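Long-range contacts in Rv3651-like N-terminal domain-containing protein (Mycobacterium tuberculosis, PDB 4Q6U), which is of unknown function but, built from one GAF-related and two PAS-related domains, probably acts as a sensor protein: residues 13-18 with 212-217; 174-179 with 186-191; 239-244 with 331-336. All blocks are in the same frame, centred on the assembly; numbering follows the deposited sequence.

Contact 1 (13-18 with 212-217)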
ATOM      1  N   TRP B  13      30.565   4.060 -11.463  1.00 46.89           N
ATOM      2  CA  TRP B  13      31.000   3.126 -10.435  1.00 46.65           C
ATOM      3  C   TRP B  13      29.930   2.060 -10.247  1.00 55.12           C
ATOM      4  O   TRP B  13      28.750   2.378 -10.136  1.00 44.17           O
ATOM      5  CB  TRP B  13      31.238   3.840  -9.102  1.00 47.59           C
ATOM      6  CG  TRP B  13      32.474   4.655  -9.030  1.00 48.67           C
ATOM      7  CD1 TRP B  13      32.609   5.982  -9.324  1.00 44.19           C
ATOM      8  CD2 TRP B  13      33.768   4.201  -8.613  1.00 54.51           C
ATOM      9  NE1 TRP B  13      33.913   6.380  -9.123  1.00 46.55           N
ATOM     10  CE2 TRP B  13      34.643   5.304  -8.690  1.00 53.36           C
ATOM     11  CE3 TRP B  13      34.270   2.964  -8.193  1.00 47.72           C
ATOM     12  CZ2 TRP B  13      35.997   5.205  -8.359  1.00 48.59           C
ATOM     13  CZ3 TRP B  13      35.616   2.870  -7.863  1.00 54.24           C
ATOM     14  CH2 TRP B  13      36.459   3.985  -7.942  1.00 49.76           C
ATOM     15  N   LEU B  14      30.337   0.799 -10.203  1.00 48.03           N
ATOM     16  CA  LEU B  14      29.415  -0.281  -9.871  1.00 47.66           C
ATOM     17  C   LEU B  14      29.525  -0.648  -8.393  1.00 45.79           C
ATOM     18  O   LEU B  14      30.615  -0.976  -7.927  1.00 46.72           O
ATOM     19  CB  LEU B  14      29.704  -1.517 -10.724  1.00 55.34           C
ATOM     20  CG  LEU B  14      29.492  -1.377 -12.223  1.00 53.37           C
ATOM     21  CD1 LEU B  14      29.751  -2.709 -12.895  1.00 56.71           C
ATOM     22  CD2 LEU B  14      28.069  -0.888 -12.481  1.00 51.67           C
ATOM     23  N   LEU B  15      28.415  -0.618  -7.658  1.00 48.26           N
ATOM     24  CA  LEU B  15      28.440  -1.113  -6.288  1.00 43.23           C
ATOM     25  C   LEU B  15      28.057  -2.590  -6.269  1.00 44.31           C
ATOM     26  O   LEU B  15      26.966  -2.975  -6.684  1.00 47.70           O
ATOM     27  CB  LEU B  15      27.519  -0.306  -5.383  1.00 38.73           C
ATOM     28  CG  LEU B  15      27.525  -0.692  -3.896  1.00 40.38           C
ATOM     29  CD1 LEU B  15      28.857  -0.362  -3.242  1.00 41.96           C
ATOM     30  CD2 LEU B  15      26.396   0.008  -3.156  1.00 38.59           C
ATOM     31  N   VAL B  16      28.980  -3.412  -5.790  1.00 48.25           N
ATOM     32  CA  VAL B  16      28.800  -4.853  -5.766  1.00 46.44           C
ATOM     33  C   VAL B  16      28.698  -5.378  -4.336  1.00 50.05           C
ATOM     34  O   VAL B  16      29.594  -5.169  -3.539  1.00 44.65           O
ATOM     35  CB  VAL B  16      29.965  -5.560  -6.486  1.00 49.71           C
ATOM     36  CG1 VAL B  16      29.953  -7.048  -6.196  1.00 51.59           C
ATOM     37  CG2 VAL B  16      29.897  -5.287  -7.982  1.00 52.96           C
ATOM     38  N   GLU B  17      27.594  -6.048  -4.026  1.00 44.55           N
ATOM     39  CA  GLU B  17      27.423  -6.707  -2.736  1.00 43.70           C
ATOM     40  C   GLU B  17      28.138  -8.053  -2.805  1.00 60.99           C
ATOM     41  O   GLU B  17      27.938  -8.823  -3.748  1.00 57.34           O
ATOM     42  CB  GLU B  17      25.933  -6.870  -2.404  1.00 43.10           C
ATOM     43  CG  GLU B  17      25.609  -7.063  -0.919  1.00 40.65           C
ATOM     44  CD  GLU B  17      25.500  -8.523  -0.535  1.00 45.36           C
ATOM     45  OE1 GLU B  17      26.068  -9.379  -1.250  1.00 52.10           O
ATOM     46  OE2 GLU B  17      24.838  -8.820   0.476  1.00 47.17           O
ATOM     47  N   THR B  18      28.983  -8.324  -1.816  1.00 59.38           N
ATOM     48  CA  THR B  18      29.856  -9.492  -1.859  1.00 56.65           C
ATOM     49  C   THR B  18      29.657 -10.439  -0.675  1.00 62.67           C
ATOM     50  O   THR B  18      30.603 -11.085  -0.229  1.00 62.77           O
ATOM     51  CB  THR B  18      31.345  -9.073  -1.895  1.00 59.20           C
ATOM     52  OG1 THR B  18      31.633  -8.198  -0.796  1.00 47.56           O
ATOM     53  CG2 THR B  18      31.670  -8.364  -3.200  1.00 56.54           C
HETATM   54  N   MSE B 212      24.244  -2.186   2.997  1.00 29.90           N
HETATM   55  CA  MSE B 212      24.882  -0.963   2.544  1.00 37.65           C
HETATM   56  C   MSE B 212      23.810  -0.023   2.044  1.00 36.95           C
HETATM   57  O   MSE B 212      22.908  -0.456   1.325  1.00 32.63           O
HETATM   58  CB  MSE B 212      25.896  -1.233   1.426  1.00 32.32           C
HETATM   59  CG  MSE B 212      27.038  -2.111   1.826  1.00 34.20           C
HETATM   60 SE   MSE B 212      28.222  -2.325   0.296  1.00 48.81          SE
HETATM   61  CE  MSE B 212      27.140  -3.564  -0.772  1.00 45.89           C
ATOM     62  N   ASN B 213      23.875   1.251   2.420  1.00 28.18           N
ATOM     63  CA  ASN B 213      23.038   2.219   1.724  1.00 27.60           C
ATOM     64  C   ASN B 213      23.861   3.183   0.877  1.00 31.81           C
ATOM     65  O   ASN B 213      25.101   3.124   0.856  1.00 33.76           O
ATOM     66  CB  ASN B 213      22.127   2.981   2.714  1.00 32.23           C
ATOM     67  CG  ASN B 213      22.889   3.915   3.648  1.00 34.62           C
ATOM     68  OD1 ASN B 213      24.070   4.209   3.449  1.00 34.11           O
ATOM     69  ND2 ASN B 213      22.193   4.404   4.671  1.00 25.48           N
ATOM     70  N   TRP B 214      23.155   4.039   0.149  1.00 29.99           N
ATOM     71  CA  TRP B 214      23.754   5.124  -0.608  1.00 32.32           C
ATOM     72  C   TRP B 214      22.654   6.143  -0.891  1.00 37.27           C
ATOM     73  O   TRP B 214      21.472   5.789  -0.927  1.00 33.10           O
ATOM     74  CB  TRP B 214      24.391   4.622  -1.912  1.00 36.07           C
ATOM     75  CG  TRP B 214      23.418   4.035  -2.901  1.00 32.26           C
ATOM     76  CD1 TRP B 214      22.796   4.687  -3.931  1.00 37.34           C
ATOM     77  CD2 TRP B 214      22.977   2.676  -2.964  1.00 33.85           C
ATOM     78  NE1 TRP B 214      21.989   3.817  -4.629  1.00 34.74           N
ATOM     79  CE2 TRP B 214      22.078   2.576  -4.053  1.00 34.33           C
ATOM     80  CE3 TRP B 214      23.247   1.534  -2.204  1.00 31.57           C
ATOM     81  CZ2 TRP B 214      21.456   1.379  -4.401  1.00 32.98           C
ATOM     82  CZ3 TRP B 214      22.622   0.342  -2.548  1.00 36.97           C
ATOM     83  CH2 TRP B 214      21.736   0.276  -3.637  1.00 37.64           C
ATOM     84  N   ARG B 215      23.031   7.406  -1.061  1.00 37.59           N
ATOM     85  CA  ARG B 215      22.058   8.436  -1.396  1.00 38.60           C
ATOM     86  C   ARG B 215      21.670   8.267  -2.865  1.00 37.53           C
ATOM     87  O   ARG B 215      22.544   8.220  -3.734  1.00 38.99           O
ATOM     88  CB  ARG B 215      22.623   9.836  -1.131  1.00 41.82           C
ATOM     89  CG  ARG B 215      21.636  10.977  -1.386  1.00 36.16           C
ATOM     90  CD  ARG B 215      20.597  11.070  -0.266  1.00 30.78           C
ATOM     91  NE  ARG B 215      21.243  11.325   1.022  1.00 36.17           N
ATOM     92  CZ  ARG B 215      21.454  12.542   1.512  1.00 42.50           C
ATOM     93  NH1 ARG B 215      21.065  13.605   0.823  1.00 48.71           N
ATOM     94  NH2 ARG B 215      22.051  12.698   2.685  1.00 38.73           N
ATOM     95  N   ALA B 216      20.374   8.132  -3.136  1.00 45.29           N
ATOM     96  CA  ALA B 216      19.895   7.929  -4.506  1.00 43.10           C
ATOM     97  C   ALA B 216      19.580   9.262  -5.177  1.00 52.00           C
ATOM     98  O   ALA B 216      19.646  10.316  -4.546  1.00 51.97           O
ATOM     99  CB  ALA B 216      18.673   7.020  -4.515  1.00 41.12           C
ATOM    100  N   GLU B 217      19.273   9.221  -6.469  1.00 58.32           N
ATOM    101  CA  GLU B 217      18.950  10.440  -7.187  1.00 55.17           C
ATOM    102  C   GLU B 217      17.564  10.899  -6.764  1.00 53.25           C
ATOM    103  O   GLU B 217      16.761  10.099  -6.280  1.00 48.84           O
ATOM    104  CB  GLU B 217      19.020  10.220  -8.698  1.00 62.22           C
TER

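Contact 2 (174-179 with 186-191)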
ATOM      1  N   CYS B 174      16.602  -5.503  -1.596  1.00 37.62           N
ATOM      2  CA  CYS B 174      17.094  -4.301  -2.266  1.00 34.69           C
ATOM      3  C   CYS B 174      15.930  -3.335  -2.472  1.00 38.01           C
ATOM      4  O   CYS B 174      14.914  -3.720  -3.034  1.00 40.57           O
ATOM      5  CB  CYS B 174      17.726  -4.637  -3.625  1.00 39.57           C
ATOM      6  SG  CYS B 174      19.090  -5.812  -3.567  1.00 58.06           S
ATOM      7  N   SER B 175      16.073  -2.086  -2.044  1.00 32.09           N
ATOM      8  CA  SER B 175      14.992  -1.121  -2.243  1.00 29.37           C
ATOM      9  C   SER B 175      15.514   0.311  -2.345  1.00 29.94           C
ATOM     10  O   SER B 175      16.667   0.596  -2.003  1.00 33.12           O
ATOM     11  CB  SER B 175      13.966  -1.224  -1.102  1.00 28.87           C
ATOM     12  OG  SER B 175      12.819  -0.446  -1.405  1.00 37.89           O
ATOM     13  N   ILE B 176      14.658   1.194  -2.844  1.00 31.44           N
ATOM     14  CA  ILE B 176      14.865   2.638  -2.784  1.00 30.43           C
ATOM     15  C   ILE B 176      13.835   3.242  -1.831  1.00 34.43           C
ATOM     16  O   ILE B 176      12.642   3.010  -1.999  1.00 29.57           O
ATOM     17  CB  ILE B 176      14.703   3.302  -4.161  1.00 38.91           C
ATOM     18  CG1 ILE B 176      15.750   2.783  -5.150  1.00 49.34           C
ATOM     19  CG2 ILE B 176      14.792   4.816  -4.029  1.00 36.05           C
ATOM     20  CD1 ILE B 176      17.128   3.337  -4.895  1.00 49.01           C
ATOM     21  N   TRP B 177      14.279   4.029  -0.856  1.00 32.09           N
ATOM     22  CA  TRP B 177      13.364   4.598   0.138  1.00 32.16           C
ATOM     23  C   TRP B 177      13.338   6.122   0.137  1.00 36.40           C
ATOM     24  O   TRP B 177      14.348   6.766  -0.151  1.00 35.39           O
ATOM     25  CB  TRP B 177      13.733   4.114   1.541  1.00 29.45           C
ATOM     26  CG  TRP B 177      13.225   2.750   1.871  1.00 29.84           C
ATOM     27  CD1 TRP B 177      12.792   1.791   0.994  1.00 30.38           C
ATOM     28  CD2 TRP B 177      13.082   2.193   3.180  1.00 27.74           C
ATOM     29  NE1 TRP B 177      12.398   0.670   1.685  1.00 32.01           N
ATOM     30  CE2 TRP B 177      12.569   0.892   3.029  1.00 27.64           C
ATOM     31  CE3 TRP B 177      13.332   2.676   4.470  1.00 31.26           C
ATOM     32  CZ2 TRP B 177      12.311   0.062   4.117  1.00 32.12           C
ATOM     33  CZ3 TRP B 177      13.074   1.851   5.547  1.00 38.48           C
ATOM     34  CH2 TRP B 177      12.568   0.561   5.364  1.00 36.69           C
ATOM     35  N   ASP B 178      12.176   6.687   0.459  1.00 34.24           N
ATOM     36  CA  ASP B 178      12.024   8.127   0.647  1.00 35.61           C
ATOM     37  C   ASP B 178      12.258   8.534   2.102  1.00 44.87           C
ATOM     38  O   ASP B 178      11.650   7.970   3.014  1.00 41.55           O
ATOM     39  CB  ASP B 178      10.634   8.578   0.220  1.00 36.79           C
ATOM     40  CG  ASP B 178      10.407   8.428  -1.267  1.00 49.59           C
ATOM     41  OD1 ASP B 178      10.942   9.259  -2.027  1.00 47.30           O
ATOM     42  OD2 ASP B 178       9.699   7.481  -1.670  1.00 52.69           O
ATOM     43  N   LEU B 179      13.123   9.520   2.317  1.00 45.49           N
ATOM     44  CA  LEU B 179      13.391  10.019   3.667  1.00 40.60           C
ATOM     45  C   LEU B 179      13.382  11.544   3.701  1.00 38.99           C
ATOM     46  O   LEU B 179      13.251  12.201   2.669  1.00 44.27           O
ATOM     47  CB  LEU B 179      14.741   9.514   4.181  1.00 33.44           C
ATOM     48  CG  LEU B 179      15.131   8.036   4.088  1.00 40.38           C
ATOM     49  CD1 LEU B 179      16.578   7.851   4.573  1.00 39.53           C
ATOM     50  CD2 LEU B 179      14.193   7.168   4.904  1.00 40.49           C
ATOM     51  N   PRO B 186      13.476  16.603   1.484  1.00 52.64           N
ATOM     52  CA  PRO B 186      13.190  15.285   0.908  1.00 51.26           C
ATOM     53  C   PRO B 186      14.421  14.681   0.237  1.00 49.32           C
ATOM     54  O   PRO B 186      15.068  15.340  -0.575  1.00 44.56           O
ATOM     55  CB  PRO B 186      12.099  15.581  -0.126  1.00 49.38           C
ATOM     56  CG  PRO B 186      11.459  16.829   0.346  1.00 51.08           C
ATOM     57  CD  PRO B 186      12.563  17.636   0.970  1.00 55.59           C
ATOM     58  N   ILE B 187      14.751  13.446   0.595  1.00 43.45           N
ATOM     59  CA  ILE B 187      15.872  12.742  -0.009  1.00 41.77           C
ATOM     60  C   ILE B 187      15.447  11.320  -0.342  1.00 42.64           C
ATOM     61  O   ILE B 187      14.352  10.892   0.036  1.00 34.76           O
ATOM     62  CB  ILE B 187      17.101  12.695   0.924  1.00 41.93           C
ATOM     63  CG1 ILE B 187      16.732  12.029   2.252  1.00 34.85           C
ATOM     64  CG2 ILE B 187      17.658  14.090   1.182  1.00 41.43           C
ATOM     65  CD1 ILE B 187      17.937  11.720   3.108  1.00 41.81           C
ATOM     66  N   ARG B 188      16.305  10.591  -1.050  1.00 38.70           N
ATOM     67  CA  ARG B 188      16.073   9.172  -1.293  1.00 35.02           C
ATOM     68  C   ARG B 188      17.348   8.382  -1.068  1.00 42.58           C
ATOM     69  O   ARG B 188      18.448   8.886  -1.302  1.00 38.56           O
ATOM     70  CB  ARG B 188      15.561   8.922  -2.711  1.00 36.68           C
ATOM     71  CG  ARG B 188      14.191   9.508  -3.003  1.00 42.68           C
ATOM     72  CD  ARG B 188      13.900   9.535  -4.494  1.00 49.31           C
ATOM     73  NE  ARG B 188      13.481   8.238  -5.022  1.00 59.29           N
ATOM     74  CZ  ARG B 188      14.029   7.645  -6.083  1.00 67.07           C
ATOM     75  NH1 ARG B 188      13.568   6.472  -6.496  1.00 74.41           N
ATOM     76  NH2 ARG B 188      15.036   8.219  -6.734  1.00 54.38           N
ATOM     77  N   ILE B 189      17.200   7.141  -0.614  1.00 38.42           N
ATOM     78  CA  ILE B 189      18.339   6.239  -0.491  1.00 31.44           C
ATOM     79  C   ILE B 189      18.081   4.904  -1.174  1.00 35.31           C
ATOM     80  O   ILE B 189      16.948   4.434  -1.245  1.00 32.05           O
ATOM     81  CB  ILE B 189      18.707   5.964   0.986  1.00 35.73           C
ATOM     82  CG1 ILE B 189      17.552   5.273   1.712  1.00 35.92           C
ATOM     83  CG2 ILE B 189      19.063   7.264   1.704  1.00 39.59           C
ATOM     84  CD1 ILE B 189      17.958   4.628   3.019  1.00 37.06           C
ATOM     85  N   GLY B 190      19.144   4.295  -1.688  1.00 34.72           N
ATOM     86  CA  GLY B 190      19.091   2.890  -2.026  1.00 28.33           C
ATOM     87  C   GLY B 190      19.710   2.108  -0.890  1.00 40.65           C
ATOM     88  O   GLY B 190      20.501   2.649  -0.114  1.00 34.95           O
ATOM     89  N   PHE B 191      19.343   0.838  -0.770  1.00 33.29           N
ATOM     90  CA  PHE B 191      20.073  -0.050   0.122  1.00 28.19           C
ATOM     91  C   PHE B 191      19.926  -1.514  -0.278  1.00 35.69           C
ATOM     92  O   PHE B 191      18.991  -1.895  -0.976  1.00 32.75           O
ATOM     93  CB  PHE B 191      19.631   0.145   1.589  1.00 25.90           C
ATOM     94  CG  PHE B 191      18.258  -0.381   1.892  1.00 29.49           C
ATOM     95  CD1 PHE B 191      18.073  -1.708   2.251  1.00 27.59           C
ATOM     96  CD2 PHE B 191      17.149   0.450   1.813  1.00 28.40           C
ATOM     97  CE1 PHE B 191      16.814  -2.199   2.526  1.00 35.32           C
ATOM     98  CE2 PHE B 191      15.878  -0.036   2.089  1.00 28.75           C
ATOM     99  CZ  PHE B 191      15.712  -1.360   2.445  1.00 34.29           C
TER
HETATM  100  O   HOH W   1      12.147  11.689  -0.829  1.00 48.97           O
HETATM  101  O   HOH W   2      11.032   7.590  -4.386  1.00 58.67           O

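Contact 3 (239-244 with 331-336)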
ATOM      1  N   ALA B 239      -3.262  12.329  21.021  1.00 42.37           N
ATOM      2  CA  ALA B 239      -2.333  13.125  21.813  1.00 47.12           C
ATOM      3  C   ALA B 239      -1.998  12.391  23.102  1.00 45.62           C
ATOM      4  O   ALA B 239      -2.885  11.843  23.761  1.00 48.26           O
ATOM      5  CB  ALA B 239      -2.919  14.500  22.109  1.00 48.04           C
ATOM      6  N   GLY B 240      -0.714  12.362  23.441  1.00 45.66           N
ATOM      7  CA  GLY B 240      -0.252  11.681  24.635  1.00 43.87           C
ATOM      8  C   GLY B 240       0.006  10.204  24.414  1.00 44.23           C
ATOM      9  O   GLY B 240       0.555   9.530  25.282  1.00 48.54           O
ATOM     10  N   VAL B 241      -0.406   9.690  23.258  1.00 39.11           N
ATOM     11  CA  VAL B 241      -0.213   8.281  22.959  1.00 33.23           C
ATOM     12  C   VAL B 241       0.816   8.103  21.854  1.00 38.44           C
ATOM     13  O   VAL B 241       0.737   8.742  20.808  1.00 33.53           O
ATOM     14  CB  VAL B 241      -1.518   7.601  22.541  1.00 33.19           C
ATOM     15  CG1 VAL B 241      -1.275   6.112  22.279  1.00 34.52           C
ATOM     16  CG2 VAL B 241      -2.603   7.807  23.607  1.00 34.92           C
ATOM     17  N   HIS B 242       1.775   7.218  22.089  1.00 34.41           N
ATOM     18  CA  HIS B 242       2.834   6.982  21.116  1.00 26.71           C
ATOM     19  C   HIS B 242       2.865   5.517  20.688  1.00 30.11           C
ATOM     20  O   HIS B 242       3.162   4.629  21.492  1.00 32.04           O
ATOM     21  CB  HIS B 242       4.173   7.408  21.701  1.00 30.81           C
ATOM     22  CG  HIS B 242       4.237   8.860  22.064  1.00 36.16           C
ATOM     23  ND1 HIS B 242       4.920   9.786  21.302  1.00 40.13           N
ATOM     24  CD2 HIS B 242       3.703   9.541  23.102  1.00 44.51           C
ATOM     25  CE1 HIS B 242       4.803  10.976  21.864  1.00 43.73           C
ATOM     26  NE2 HIS B 242       4.068  10.861  22.953  1.00 41.04           N
ATOM     27  N   ARG B 243       2.539   5.276  19.420  1.00 27.96           N
ATOM     28  CA  ARG B 243       2.481   3.919  18.876  1.00 26.69           C
ATOM     29  C   ARG B 243       3.801   3.449  18.286  1.00 27.30           C
ATOM     30  O   ARG B 243       4.548   4.238  17.712  1.00 27.49           O
ATOM     31  CB  ARG B 243       1.386   3.834  17.822  1.00 21.70           C
ATOM     32  CG  ARG B 243      -0.026   4.026  18.419  1.00 21.57           C
ATOM     33  CD  ARG B 243      -1.059   4.156  17.263  1.00 20.59           C
ATOM     34  NE  ARG B 243      -0.779   5.315  16.429  1.00 24.95           N
ATOM     35  CZ  ARG B 243      -1.430   5.597  15.306  1.00 24.15           C
ATOM     36  NH1 ARG B 243      -2.404   4.800  14.890  1.00 24.10           N
ATOM     37  NH2 ARG B 243      -1.106   6.676  14.610  1.00 27.97           N
ATOM     38  N   ALA B 244       4.070   2.152  18.423  1.00 23.65           N
ATOM     39  CA  ALA B 244       5.325   1.567  17.968  1.00 28.79           C
ATOM     40  C   ALA B 244       5.114   0.115  17.597  1.00 30.70           C
ATOM     41  O   ALA B 244       4.176  -0.517  18.069  1.00 28.35           O
ATOM     42  CB  ALA B 244       6.393   1.677  19.048  1.00 27.14           C
ATOM     43  N   ALA B 331       0.709   0.654  21.972  1.00 34.71           N
ATOM     44  CA  ALA B 331       0.332   2.045  22.208  1.00 31.84           C
ATOM     45  C   ALA B 331       0.792   2.474  23.598  1.00 36.35           C
ATOM     46  O   ALA B 331       0.353   1.922  24.596  1.00 36.36           O
ATOM     47  CB  ALA B 331      -1.169   2.233  22.060  1.00 31.91           C
ATOM     48  N   LEU B 332       1.669   3.466  23.650  1.00 34.17           N
ATOM     49  CA  LEU B 332       2.275   3.888  24.910  1.00 36.52           C
ATOM     50  C   LEU B 332       1.778   5.228  25.395  1.00 34.15           C
ATOM     51  O   LEU B 332       1.790   6.204  24.656  1.00 39.52           O
ATOM     52  CB  LEU B 332       3.784   3.975  24.759  1.00 32.56           C
ATOM     53  CG  LEU B 332       4.456   2.734  24.208  1.00 35.94           C
ATOM     54  CD1 LEU B 332       5.855   3.105  23.792  1.00 43.68           C
ATOM     55  CD2 LEU B 332       4.498   1.736  25.319  1.00 45.56           C
ATOM     56  N   ARG B 333       1.406   5.285  26.666  1.00 36.43           N
ATOM     57  CA  ARG B 333       1.035   6.545  27.279  1.00 43.55           C
ATOM     58  C   ARG B 333       1.260   6.512  28.792  1.00 43.89           C
ATOM     59  O   ARG B 333       1.450   5.451  29.383  1.00 46.48           O
ATOM     60  CB  ARG B 333      -0.431   6.882  26.966  1.00 39.79           C
ATOM     61  CG  ARG B 333      -1.455   5.942  27.609  1.00 48.44           C
ATOM     62  CD  ARG B 333      -2.896   6.489  27.481  1.00 47.25           C
ATOM     63  NE  ARG B 333      -3.924   5.515  27.873  1.00 43.42           N
ATOM     64  CZ  ARG B 333      -4.145   5.117  29.121  1.00 51.20           C
ATOM     65  NH1 ARG B 333      -3.409   5.597  30.117  1.00 52.17           N
ATOM     66  NH2 ARG B 333      -5.101   4.233  29.381  1.00 52.42           N
ATOM     67  N   LEU B 334       1.239   7.680  29.416  1.00 46.72           N
ATOM     68  CA  LEU B 334       1.315   7.760  30.870  1.00 46.69           C
ATOM     69  C   LEU B 334       0.081   7.121  31.516  1.00 56.26           C
ATOM     70  O   LEU B 334      -1.038   7.308  31.037  1.00 58.07           O
ATOM     71  CB  LEU B 334       1.455   9.218  31.304  1.00 49.31           C
ATOM     72  CG  LEU B 334       2.746   9.880  30.815  1.00 53.15           C
ATOM     73  CD1 LEU B 334       2.804  11.342  31.228  1.00 57.98           C
ATOM     74  CD2 LEU B 334       3.945   9.124  31.360  1.00 53.33           C
ATOM     75  N   PRO B 335       0.276   6.353  32.603  1.00 55.32           N
ATOM     76  CA  PRO B 335      -0.872   5.756  33.292  1.00 55.03           C
ATOM     77  C   PRO B 335      -1.526   6.751  34.241  1.00 55.93           C
ATOM     78  O   PRO B 335      -0.826   7.600  34.788  1.00 57.50           O
ATOM     79  CB  PRO B 335      -0.252   4.589  34.061  1.00 51.12           C
ATOM     80  CG  PRO B 335       1.142   5.059  34.364  1.00 50.98           C
ATOM     81  CD  PRO B 335       1.555   5.988  33.238  1.00 52.17           C
ATOM     82  N   THR B 336      -2.844   6.655  34.410  1.00 57.02           N
ATOM     83  CA  THR B 336      -3.568   7.500  35.362  1.00 59.58           C
ATOM     84  C   THR B 336      -3.298   7.059  36.792  1.00 68.95           C
ATOM     85  O   THR B 336      -2.777   5.965  37.021  1.00 72.63           O
ATOM     86  CB  THR B 336      -5.088   7.460  35.125  1.00 63.07           C
ATOM     87  OG1 THR B 336      -5.553   6.109  35.241  1.00 58.44           O
ATOM     88  CG2 THR B 336      -5.435   7.997  33.747  1.00 56.02           C
TER
HETATM   89  O   HOH W   3       0.991  10.109  27.874  1.00 51.76           O

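Contact 1 (13-18 with 212-217)
L15 and M212, a selenomethionine, reach toward each other tip to tip across the junction between the GAF-related N-terminal domain and the PAS-related middle domain. Strands 14-17 and 212-215 belong to different sheets, run nearly antiparallel at 161°, and keep their axes 9.9 Å apart, too far for backbone pairing. Interdigitated side chains therefore make the interface, a good example of how sheets of separate domains can be joined. The two methyl branches of L15 divide the work. CD1 meets SE of M212 at 4.1 Å, while CD2 lies obliquely by the six-membered part of the W214 indole, 3.6 Å from CE3. CG of L15 is anti to its own N (chi1 -177°), which carries both branches toward strand 212-215. The W214 indole is tied back to the N-terminal domain through NE1, which bonds O of R30. E17 has its charged end engaged elsewhere: OE2 forms a salt bridge with R194 and OE1 accepts from N of L19. Its backbone CA and aliphatic CG face M212, whose chain bends at its last torsion (chi3 -75°) and brings methyl CE to 3.7 Å from CA and 3.8 Å from CG of E17.

Contact 2 (174-179 with 186-191)
Strands 174-179 and 186-191 form the two arms of an antiparallel beta hairpin of the PAS-related middle domain, in which the hydrogen-bonded pairs S175-F191, W177-I189 and L179-I187 alternate with the non-hydrogen-bonded pairs I176-G190 and D178-R188. Six backbone hydrogen bonds make the ladder, from 2.7 Å (N of W177 to O of I189) to 3.1 Å (N of S175 to O of F191). Alternation along each strand sends successive side chains to opposite faces, which here differ in character. On the face of W177, F191, L179 and I189, the side chains are largely apolar. There F191 turns its edge to the face of the W177 indole in a T-shaped stack, with the planes at 88° and CE2 of F191 3.6 Å from CE2 of W177. A chi1 of 72° sets CG of F191 between its own N and carbonyl carbon and points the ring diagonally toward W177, two residues along from S175, the direct partner of F191. Farther along, CD1 of L179 meets CD1 of I189 at 3.8 Å. The other face is more polar. CG2 of I176 lies over one face of the R188 guanidinium, and CD1 of I176 rests 3.5 Å from CA of G190, where no side chain intervenes. D178 and R188 run side by side without a direct salt bridge; a water that donates to OD1 of D178 and accepts from NE of R188 links them. Strand 172-180 is outermost in its sheet within the chain, whereas 186-198 also pairs with 206-215, and NH2 of R188 bonds O of E217 just beyond that strand. W177 packs on helix 157-165, its NE1 bonded to O of P155, while C174 and I176 touch L32 of strand 31-37.

Contact 3 (239-244 with 331-336)
L332, V241 and A331 bury the most area where the first and last strands of the C-terminal PAS-related domain lie side by side in its antiparallel sheet. L332 is paired with H242 by two backbone bonds, N of H242 to O of L332 at 2.8 Å and N of L332 to O of H242 at 2.9 Å. The L332 side chain starts close to its partner's carbonyl oxygen, CB being 3.4 Å from O of H242. A331 points to the opposite face from L332, and V241 divides its contacts between its two methyls. CG1, anti to the backbone N (chi1 -178°), touches CB of A331 at 3.9 Å; CG2 lies alongside the R333 chain, 4.1 Å from CD. A water illustrates how two strands can stay linked beyond the end of their regular pairing: it donates to O of G240 and accepts from N of L334. R333 itself leads away, NH1 bonding O of L334 and NH2 forming a salt bridge with E339 of helix 337-343. Strand 242-246 is flanked on its other side by 253-256, whose W256 touches both H242 and L332, while 325-333 pairs onward with 309-320, where V312 and V314 pack on L332.

From the N terminus, the chain opens contact 1 in the first strand of the N-terminal sheet and closes it only at 212-217, after 193 intervening residues. Contact 2, a local hairpin with six residues between its segments, is nested inside that loop. The two touch directly, because strands 186-198 and 206-215 are neighbours in one sheet: N of A216 lies 2.8 Å from O of R188, a probable hydrogen bond. Contact 3 follows in series, pairing the strands that come first and last in the C-terminal sheet along the chain, which lie side by side inside it; its centre is about 39 Å from that of contact 1. Contact 1 thus joins the N-terminal and middle domains, while contacts 2 and 3 each lie within one sheet.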